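Side-chain contacts in 4-hydroxybutyrate coenzyme A transferase (PDB 2OAS), which probably transfers coenzyme A between carboxylic acids such as acetate and 4-hydroxybutyrate, as a member of the acetyl-CoA hydrolase/transferase family: residues Ser98-Pro101 with Lys102-Ser106; Ala39-Ala42 with Leu43-Asn47; Gly161-His164 with Ile165-Ala169. One frame throughout, in Å; residues are numbered along the deposited sequence.

Contact 1: Ser98-Pro101 with Lys102-Ser106; sequences SEVP and KLFRS
The carbonyl oxygen of P101 takes two backbone N-H groups: R105 N at 2.9 Å, almost straight at 174°, and F104 N, whose bond is weak and bent. The first carbons of the R105 side chain pass beside the same oxygen, CD lying 3.5 Å from P101 O. Further out, R105 NH1 passes 3.7 Å from P101 CB; NH1 makes salt bridges to E287 and D285, and NH2 a hydrogen bond to Q141. The same spacing of four recurs one and two residues earlier, where F104 N bonds V100 O and L103 N bonds E99 O, giving the regular rungs of helix 100-105. V100 O also sits 3.6 Å above one face of the F104 ring, offset toward its rim. V100 and F104 run side by side: with V100 CG1 anti to its backbone nitrogen (chi1 -175°), that methyl meets F104 CZ at 3.8 Å, and the ring goes on to an edge-to-face stack with W23.

On another side of the helix, E99 and K102 lie side by side and point the same way, E99 OE1 touching K102 CD at 3.8 Å. Their charges stay apart, E99 OE1 to K102 NZ being 4.4 Å, too long for a salt bridge. Each finds a partner on the second subunit instead: E99 OE2 forms a salt bridge with R337 of that chain, and K102 NZ donates to the carbonyl of its G340. The chemistry thus divides the short helix: F104, with V100 alongside it, packs against W23, I111 and V142 of its own chain, R105 binds acidic residues at helix 286-289, and E99 and K102 spend their charges across the dimer interface, where their mutual attraction is probably only a minor supplement.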
loop_
_atom_site.group_PDB
_atom_site.type_symbol
_atom_site.label_atom_id
_atom_site.label_comp_id
_atom_site.label_asym_id
_atom_site.label_seq_id
_atom_site.Cartn_x
_atom_site.Cartn_y
_atom_site.Cartn_z
ATOM N N SER A 98 11.176 2.672 3.520
ATOM C CA SER A 98 10.940 3.582 4.640
ATOM C C SER A 98 10.737 2.842 5.962
ATOM O O SER A 98 10.845 3.440 7.029
ATOM C CB SER A 98 9.733 4.463 4.355
ATOM O OG SER A 98 8.602 3.668 4.038
ATOM N N GLU A 99 10.442 1.548 5.896
ATOM C CA GLU A 99 10.220 0.762 7.111
ATOM C C GLU A 99 11.522 0.195 7.673
ATOM O O GLU A 99 11.563 -0.259 8.812
ATOM C CB GLU A 99 9.275 -0.417 6.849
ATOM C CG GLU A 99 7.880 -0.083 6.346
ATOM C CD GLU A 99 7.022 0.633 7.370
ATOM O OE1 GLU A 99 6.921 0.150 8.517
ATOM O OE2 GLU A 99 6.430 1.678 7.014
ATOM N N VAL A 100 12.588 0.222 6.885
ATOM C CA VAL A 100 13.848 -0.331 7.345
ATOM C C VAL A 100 14.401 0.393 8.570
ATOM O O VAL A 100 14.832 -0.246 9.518
ATOM C CB VAL A 100 14.886 -0.322 6.223
ATOM C CG1 VAL A 100 16.157 -1.011 6.679
ATOM C CG2 VAL A 100 14.309 -1.020 4.991
ATOM N N PRO A 101 14.402 1.734 8.571
ATOM C CA PRO A 101 14.919 2.495 9.719
ATOM C C PRO A 101 14.172 2.142 10.996
ATOM O O PRO A 101 14.765 2.050 12.076
ATOM C CB PRO A 101 14.676 3.941 9.315
ATOM C CG PRO A 101 14.845 3.898 7.845
ATOM C CD PRO A 101 14.048 2.647 7.477
ATOM N N LYS A 102 12.868 1.934 10.858
ATOM C CA LYS A 102 12.023 1.585 11.995
ATOM C C LYS A 102 12.339 0.186 12.544
ATOM O O LYS A 102 12.287 -0.040 13.759
ATOM C CB LYS A 102 10.539 1.654 11.605
ATOM C CG LYS A 102 9.602 1.064 12.658
ATOM C CD LYS A 102 8.480 0.207 12.019
ATOM C CE LYS A 102 7.730 -0.618 13.097
ATOM N NZ LYS A 102 6.530 -1.388 12.608
ATOM N N LEU A 103 12.646 -0.754 11.648
ATOM C CA LEU A 103 12.981 -2.124 12.039
ATOM C C LEU A 103 14.236 -2.092 12.903
ATOM O O LEU A 103 14.397 -2.885 13.835
ATOM C CB LEU A 103 13.242 -2.983 10.797
ATOM C CG LEU A 103 13.296 -4.503 10.991
ATOM C CD1 LEU A 103 11.887 -5.014 11.225
ATOM C CD2 LEU A 103 13.871 -5.180 9.766
ATOM N N PHE A 104 15.139 -1.173 12.584
ATOM C CA PHE A 104 16.365 -1.056 13.351
ATOM C C PHE A 104 16.097 -0.330 14.652
ATOM O O PHE A 104 16.397 -0.847 15.729
ATOM C CB PHE A 104 17.443 -0.309 12.569
ATOM C CG PHE A 104 17.903 -1.014 11.336
ATOM C CD1 PHE A 104 17.720 -2.386 11.186
ATOM C CD2 PHE A 104 18.538 -0.306 10.323
ATOM C CE1 PHE A 104 18.156 -3.050 10.041
ATOM C CE2 PHE A 104 18.988 -0.954 9.171
ATOM C CZ PHE A 104 18.794 -2.334 9.027
ATOM N N ARG A 105 15.517 0.862 14.558
ATOM C CA ARG A 105 15.240 1.657 15.755
ATOM C C ARG A 105 14.333 0.983 16.780
ATOM O O ARG A 105 14.569 1.103 17.980
ATOM C CB ARG A 105 14.679 3.027 15.356
ATOM C CG ARG A 105 15.782 4.001 14.943
ATOM C CD ARG A 105 15.347 4.997 13.878
ATOM N NE ARG A 105 16.466 5.867 13.531
ATOM C CZ ARG A 105 16.505 6.679 12.481
ATOM N NH1 ARG A 105 15.481 6.756 11.638
ATOM N NH2 ARG A 105 17.586 7.417 12.280
ATOM N N SER A 106 13.313 0.271 16.309
ATOM C CA SER A 106 12.378 -0.422 17.194
ATOM C C SER A 106 13.073 -1.593 17.874
ATOM O O SER A 106 12.505 -2.254 18.741
ATOM C CB SER A 106 11.194 -0.963 16.400
ATOM O OG SER A 106 11.615 -2.032 15.569
#

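Contact 2: Ala39-Ala42 with Leu43-Asn47; sequences AKHA and LTLDN
Three successive i to i-3 backbone hydrogen bonds, L43 N to K40 O (2.8 Å), T44 N to H41 O and L45 N to A42 O (2.9 Å), wind the end of helix 32-41 into a 3-10 turn. All three donors sit well above the plane of the carbonyl they meet, 66° out of it in the case of L45 N and A42 O.

H41 O has a second donor, the hydroxyl of T44, which reaches it over 2.9 Å from OG1 and lies nearly along the C=O axis. That bond depends on the T44 rotamer: chi1 of 78° puts OG1 between the backbone nitrogen and the carbonyl carbon, turned back toward the preceding turn. Two bonds from one residue therefore grip a single oxygen, one through the main chain and one through the side chain.

H41 holds its ring against L45, the two side chains meeting at a slant. L45 CD1 comes to 3.7 Å from H41 CD2 and lies almost as near NE2. The imidazole is also tied to an earlier part of the chain, NE2 bonding the carbonyl oxygen of I16, a residue that L45 also touches. L43 folds back instead over the helix end, its CB and CG against K40 O.

Past the turn, D46 pairs through its backbone with G19, and the chain then enters strand 48-52. A helix that tightens into a 3-10 turn and releases the chain into the next parallel strand closes a beta-alpha-beta crossover, here the 21-24, 32-41, 48-52 unit of the Rossmann-like N-terminal domain.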
loop_
_atom_site.group_PDB
_atom_site.type_symbol
_atom_site.label_atom_id
_atom_site.label_comp_id
_atom_site.label_asym_id
_atom_site.label_seq_id
_atom_site.Cartn_x
_atom_site.Cartn_y
_atom_site.Cartn_z
ATOM N N ALA A 39 36.088 -10.156 2.767
ATOM C CA ALA A 39 35.990 -11.316 1.879
ATOM C C ALA A 39 37.007 -12.348 2.319
ATOM O O ALA A 39 36.864 -13.535 2.037
ATOM C CB ALA A 39 36.251 -10.899 0.431
ATOM N N LYS A 40 38.043 -11.884 3.008
ATOM C CA LYS A 40 39.072 -12.787 3.499
ATOM C C LYS A 40 38.946 -13.064 4.988
ATOM O O LYS A 40 38.892 -14.222 5.398
ATOM C CB LYS A 40 40.458 -12.231 3.175
ATOM C CG LYS A 40 40.911 -12.596 1.769
ATOM C CD LYS A 40 40.910 -11.408 0.840
ATOM C CE LYS A 40 42.063 -10.483 1.175
ATOM N NZ LYS A 40 42.229 -9.421 0.150
ATOM N N HIS A 41 38.877 -12.003 5.791
ATOM C CA HIS A 41 38.747 -12.133 7.242
ATOM C C HIS A 41 37.584 -13.050 7.638
ATOM O O HIS A 41 37.693 -13.828 8.585
ATOM C CB HIS A 41 38.540 -10.751 7.873
ATOM C CG HIS A 41 38.314 -10.789 9.355
ATOM N ND1 HIS A 41 39.276 -11.210 10.245
ATOM C CD2 HIS A 41 37.233 -10.470 10.097
ATOM C CE1 HIS A 41 38.801 -11.146 11.474
ATOM N NE2 HIS A 41 37.563 -10.701 11.413
ATOM N N ALA A 42 36.476 -12.941 6.918
ATOM C CA ALA A 42 35.303 -13.753 7.206
ATOM C C ALA A 42 35.593 -15.243 7.053
ATOM O O ALA A 42 34.886 -16.075 7.611
ATOM C CB ALA A 42 34.156 -13.358 6.287
ATOM N N LEU A 43 36.633 -15.576 6.294
ATOM C CA LEU A 43 36.994 -16.972 6.079
ATOM C C LEU A 43 37.357 -17.682 7.370
ATOM O O LEU A 43 37.296 -18.912 7.443
ATOM C CB LEU A 43 38.151 -17.079 5.093
ATOM C CG LEU A 43 37.824 -16.622 3.670
ATOM C CD1 LEU A 43 39.037 -16.822 2.789
ATOM C CD2 LEU A 43 36.642 -17.407 3.134
ATOM N N THR A 44 37.727 -16.897 8.382
ATOM C CA THR A 44 38.107 -17.418 9.692
ATOM C C THR A 44 36.927 -17.358 10.665
ATOM O O THR A 44 37.033 -17.798 11.809
ATOM C CB THR A 44 39.261 -16.598 10.307
ATOM O OG1 THR A 44 38.747 -15.376 10.857
ATOM C CG2 THR A 44 40.303 -16.263 9.248
ATOM N N LEU A 45 35.805 -16.807 10.211
ATOM C CA LEU A 45 34.626 -16.679 11.063
ATOM C C LEU A 45 33.520 -17.604 10.577
ATOM O O LEU A 45 33.733 -18.441 9.705
ATOM C CB LEU A 45 34.107 -15.238 11.028
ATOM C CG LEU A 45 35.105 -14.089 11.184
ATOM C CD1 LEU A 45 34.395 -12.756 10.972
ATOM C CD2 LEU A 45 35.740 -14.148 12.554
ATOM N N ASP A 46 32.338 -17.458 11.162
ATOM C CA ASP A 46 31.188 -18.234 10.727
ATOM C C ASP A 46 29.924 -17.619 11.294
ATOM O O ASP A 46 29.970 -16.772 12.193
ATOM C CB ASP A 46 31.290 -19.703 11.153
ATOM C CG ASP A 46 31.219 -19.878 12.643
ATOM O OD1 ASP A 46 31.008 -21.027 13.110
ATOM O OD2 ASP A 46 31.379 -18.850 13.345
ATOM N N ASN A 47 28.796 -18.046 10.746
ATOM C CA ASN A 47 27.501 -17.559 11.177
ATOM C C ASN A 47 27.416 -16.050 11.056
ATOM O O ASN A 47 26.805 -15.391 11.894
ATOM C CB ASN A 47 27.229 -17.969 12.618
ATOM C CG ASN A 47 27.479 -19.439 12.853
ATOM O OD1 ASN A 47 27.023 -20.293 12.086
ATOM N ND2 ASN A 47 28.215 -19.748 13.924
#

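Contact 3: Gly161-His164 with Ile165-Ala169; sequences GFIH and IDRFA
H164 carries CG anti to its backbone nitrogen (chi1 -160°), and a chi2 of -86° turns the imidazole so that ND1 looks back at the chain and accepts D166 N at 3.1 Å, the donor tilted somewhat from the ring plane. This side-chain bond braces a beta turn: R167 N closes it on H164 O at 3.0 Å, with I165 and D166 at the corners in type I conformation. The next bond, F168 N to I165 O, prolongs it as a 3-10 segment. The turn follows strand 162-164, the antiparallel partner of 126-128, and leads into strand 170-173.

H164 and D166 stand side by side, the carboxylate set oblique to the ring, with D166 OD2 3.4 Å from H164 CE1. Since ND1 is an acceptor, a neutral imidazole would probably carry its proton on NE2. R167 crosses I163 at about a right angle, and its CG packs 3.6 Å from I163 CD1.

F168 packs on strands 126-128 and 145-150. H164 O sits over one face of its ring, and F168 CE2 meets I163 CG1 at 3.7 Å.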
loop_
_atom_site.group_PDB
_atom_site.type_symbol
_atom_site.label_atom_id
_atom_site.label_comp_id
_atom_site.label_asym_id
_atom_site.label_seq_id
_atom_site.Cartn_x
_atom_site.Cartn_y
_atom_site.Cartn_z
ATOM N N GLY A 161 23.203 13.093 6.714
ATOM C CA GLY A 161 24.317 12.169 6.629
ATOM C C GLY A 161 25.499 12.424 7.548
ATOM O O GLY A 161 26.491 11.703 7.474
ATOM N N PHE A 162 25.419 13.424 8.416
ATOM C CA PHE A 162 26.528 13.733 9.317
ATOM C C PHE A 162 26.619 12.845 10.557
ATOM O O PHE A 162 25.611 12.509 11.170
ATOM C CB PHE A 162 26.448 15.209 9.732
ATOM C CG PHE A 162 26.786 16.145 8.624
ATOM C CD1 PHE A 162 28.098 16.249 8.169
ATOM C CD2 PHE A 162 25.791 16.856 7.973
ATOM C CE1 PHE A 162 28.410 17.039 7.073
ATOM C CE2 PHE A 162 26.092 17.652 6.872
ATOM C CZ PHE A 162 27.406 17.747 6.424
ATOM N N ILE A 163 27.845 12.476 10.921
ATOM C CA ILE A 163 28.106 11.614 12.075
ATOM C C ILE A 163 29.515 11.906 12.604
ATOM O O ILE A 163 30.447 12.174 11.836
ATOM C CB ILE A 163 27.951 10.100 11.667
ATOM C CG1 ILE A 163 28.423 9.167 12.792
ATOM C CG2 ILE A 163 28.773 9.813 10.425
ATOM C CD1 ILE A 163 27.657 9.283 14.079
ATOM N N HIS A 164 29.668 11.861 13.921
ATOM C CA HIS A 164 30.958 12.167 14.533
ATOM C C HIS A 164 31.886 10.965 14.562
ATOM O O HIS A 164 31.455 9.856 14.830
ATOM C CB HIS A 164 30.744 12.720 15.945
ATOM C CG HIS A 164 31.921 13.487 16.463
ATOM N ND1 HIS A 164 32.983 12.883 17.101
ATOM C CD2 HIS A 164 32.228 14.798 16.384
ATOM C CE1 HIS A 164 33.891 13.791 17.393
ATOM N NE2 HIS A 164 33.457 14.961 16.969
ATOM N N ILE A 165 33.163 11.203 14.295
ATOM C CA ILE A 165 34.140 10.125 14.237
ATOM C C ILE A 165 34.347 9.374 15.556
ATOM O O ILE A 165 34.896 8.285 15.550
ATOM C CB ILE A 165 35.499 10.639 13.720
ATOM C CG1 ILE A 165 36.383 9.460 13.325
ATOM C CG2 ILE A 165 36.187 11.485 14.793
ATOM C CD1 ILE A 165 37.735 9.867 12.823
ATOM N N ASP A 166 33.931 9.939 16.685
ATOM C CA ASP A 166 34.104 9.214 17.939
ATOM C C ASP A 166 33.055 8.130 18.086
ATOM O O ASP A 166 33.082 7.371 19.042
ATOM C CB ASP A 166 34.035 10.136 19.149
ATOM C CG ASP A 166 35.300 10.940 19.331
ATOM O OD1 ASP A 166 36.359 10.513 18.805
ATOM O OD2 ASP A 166 35.233 11.990 20.010
ATOM N N ARG A 167 32.121 8.064 17.149
ATOM C CA ARG A 167 31.085 7.038 17.175
ATOM C C ARG A 167 31.600 5.798 16.442
ATOM O O ARG A 167 30.876 4.817 16.274
ATOM C CB ARG A 167 29.813 7.546 16.485
ATOM C CG ARG A 167 29.054 8.611 17.274
ATOM C CD ARG A 167 27.720 8.071 17.751
ATOM N NE ARG A 167 26.820 7.843 16.624
ATOM C CZ ARG A 167 25.732 7.076 16.649
ATOM N NH1 ARG A 167 25.381 6.435 17.759
ATOM N NH2 ARG A 167 24.990 6.954 15.554
ATOM N N PHE A 168 32.860 5.851 16.021
ATOM C CA PHE A 168 33.490 4.758 15.273
ATOM C C PHE A 168 34.427 3.927 16.154
ATOM O O PHE A 168 35.186 4.472 16.957
ATOM C CB PHE A 168 34.295 5.335 14.085
ATOM C CG PHE A 168 33.481 6.183 13.126
ATOM C CD1 PHE A 168 34.114 6.927 12.140
ATOM C CD2 PHE A 168 32.093 6.215 13.188
ATOM C CE1 PHE A 168 33.388 7.692 11.229
ATOM C CE2 PHE A 168 31.352 6.979 12.275
ATOM C CZ PHE A 168 32.009 7.721 11.294
ATOM N N ALA A 169 34.389 2.611 16.001
ATOM C CA ALA A 169 35.265 1.743 16.797
ATOM C C ALA A 169 36.602 1.617 16.095
ATOM O O ALA A 169 37.649 1.462 16.728
ATOM C CB ALA A 169 34.644 0.368 16.957
#

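From the N terminus, contact 2 comes first, closing the turn that leads from helix 32-41 into strand 48-52 of the parallel sheet. Contact 1 follows: the chain leaves edge strand 91-92, passes through helix 100-105 and re-enters the sheet at strand 113-118, next to 21-24. Contact 3 comes last, turning the chain from the small antiparallel pair 126-128/162-164 into sheet strand 170-173. The three stand in series, none nested or crossing. Helix 136-142 lies between the last two: R105 of contact 1 and R167 of contact 3 both touch Q141, although the contacts' nearest atoms are about 8 Å apart. Contact 2 remains separate, its centre about 26 Å from that of contact 3.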